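Local coordinates for protein NADP-dependent alcohol dehydrogenase (Entamoeba histolytica, PDB 2OUI) that probably catalyses the NADP-dependent, reversible interconversion of alcohols with aldehydes or ketones, as a zinc-containing tetrameric dehydrogenase, at residues A162-K165 with L166-V170. The protein carries 1 engineered substitution. Numbering follows the deposited sequence.
With EDO (1,2-ethanediol), chain L.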
loop_
_atom_site.group_PDB
_atom_site.type_symbol
_atom_site.label_atom_id
_atom_site.label_comp_id
_atom_site.label_asym_id
_atom_site.label_seq_id
_atom_site.Cartn_x
_atom_site.Cartn_y
_atom_site.Cartn_z
ATOM N N ALA A 162 -1.335 6.340 11.244
ATOM C CA ALA A 162 -1.453 7.707 10.746
ATOM C C ALA A 162 -0.737 7.903 9.401
ATOM O O ALA A 162 -0.764 9.000 8.857
ATOM C CB ALA A 162 -0.929 8.704 11.792
ATOM N N ASN A 163 -0.064 6.855 8.898
ATOM C CA ASN A 163 0.484 6.849 7.537
ATOM C C ASN A 163 1.440 8.023 7.331
ATOM O O ASN A 163 1.416 8.728 6.314
ATOM C CB ASN A 163 -0.668 6.878 6.511
ATOM C CG ASN A 163 -0.194 6.626 5.110
ATOM O OD1 ASN A 163 0.739 5.852 4.895
ATOM N ND2 ASN A 163 -0.823 7.279 4.143
ATOM N N ILE A 164 2.280 8.230 8.333
ATOM C CA ILE A 164 3.133 9.410 8.373
ATOM C C ILE A 164 4.200 9.274 7.286
ATOM O O ILE A 164 4.816 8.204 7.155
ATOM C CB ILE A 164 3.757 9.602 9.777
ATOM C CG1 ILE A 164 2.658 10.043 10.765
ATOM C CG2 ILE A 164 4.837 10.638 9.707
ATOM C CD1 ILE A 164 2.983 9.766 12.175
ATOM N N LYS A 165 4.388 10.345 6.511
ATOM C CA LYS A 165 5.393 10.404 5.417
ATOM C C LYS A 165 6.492 11.406 5.721
ATOM O O LYS A 165 6.329 12.286 6.574
ATOM C CB LYS A 165 4.759 10.821 4.091
ATOM C CG LYS A 165 3.596 9.934 3.587
ATOM C CD LYS A 165 4.017 8.493 3.399
ATOM C CE LYS A 165 2.862 7.653 2.859
ATOM N NZ LYS A 165 3.248 6.212 2.873
ATOM N N LEU A 166 7.599 11.303 4.980
ATOM C CA LEU A 166 8.750 12.181 5.173
ATOM C C LEU A 166 8.369 13.634 5.021
ATOM O O LEU A 166 7.785 14.033 4.000
ATOM C CB LEU A 166 9.872 11.838 4.183
ATOM C CG LEU A 166 10.621 10.517 4.425
ATOM C CD1 LEU A 166 11.393 10.056 3.148
ATOM C CD2 LEU A 166 11.569 10.635 5.623
ATOM N N GLY A 167 8.708 14.419 6.049
ATOM C CA GLY A 167 8.407 15.850 6.103
ATOM C C GLY A 167 6.985 16.235 6.484
ATOM O O GLY A 167 6.678 17.423 6.542
ATOM N N ASP A 168 6.130 15.256 6.793
ATOM C CA ASP A 168 4.729 15.533 7.163
ATOM C C ASP A 168 4.657 16.377 8.435
ATOM O O ASP A 168 5.488 16.219 9.337
ATOM C CB ASP A 168 3.952 14.240 7.441
ATOM C CG ASP A 168 3.262 13.682 6.206
ATOM O OD1 ASP A 168 3.193 14.372 5.162
ATOM O OD2 ASP A 168 2.758 12.551 6.302
ATOM N N THR A 169 3.668 17.271 8.494
ATOM C CA THR A 169 3.372 17.985 9.723
ATOM C C THR A 169 2.309 17.128 10.435
ATOM O O THR A 169 1.273 16.794 9.853
ATOM C CB THR A 169 2.832 19.392 9.394
ATOM O OG1 THR A 169 3.875 20.166 8.780
ATOM C CG2 THR A 169 2.334 20.128 10.656
ATOM N N VAL A 170 2.561 16.788 11.690
ATOM C CA VAL A 170 1.769 15.778 12.365
ATOM C C VAL A 170 1.272 16.380 13.673
ATOM O O VAL A 170 1.979 17.204 14.285
ATOM C CB VAL A 170 2.620 14.504 12.645
ATOM C CG1 VAL A 170 1.900 13.501 13.606
ATOM C CG2 VAL A 170 3.025 13.792 11.309
HETATM C C1 EDO L . 4.297 4.388 6.648
HETATM O O1 EDO L . 4.077 5.773 6.372
HETATM C C2 EDO L . 3.769 4.064 8.043
HETATM O O2 EDO L . 2.404 3.624 7.938
#
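A type II beta turn from K165 to D168 reverses the chain just ahead of the strand that opens the Rossmann-type domain, and it illustrates how an acidic side chain can add a second bond across a turn. The main-chain bond of the turn runs from D168 N to K165 O at 3.0 Å, and G167, at the third position, takes the positive phi (79°) usual for this turn type. D168 then folds its carboxylate back alongside the K165 side chain, the two running in a common direction. D168 OD2 accepts a hydrogen bond from K165 N at 2.8 Å, fairly straight (158°), the N-H arriving from well above the carboxylate plane. K165 is thereby gripped through both N and O by a single residue. The same OD2 forms a salt bridge with K238, while OD1 pairs with K304 of a second subunit; two lysines probably stabilise the charged form of D168.

Farther from the bend, I164 and V170 close the loop with apolar contact. Their side chains are roughly perpendicular, with I164 CG1 3.8 Å from V170 CG2; CG2 and CD1 of I164 also lie near that methyl. The K165 chain, kinked at its second torsion (-59°), turns away from D168, and its NZ makes a weak bond to N163 OD1 at 3.2 Å. The O1 hydroxyl of a 1,2-ethanediol, probably carried over from crystallisation, donates a hydrogen bond to I164 O at 2.7 Å.

N163 leaves helix 148-161 through a Schellman motif, and its ND2 is hydrogen-bonded to D261 OD2. From there the loop runs along strand 236-241, whose K238 also bonds N163 O, while I164 and V170 pack on A191, before the chain enters strand 170-173 of the parallel sheet.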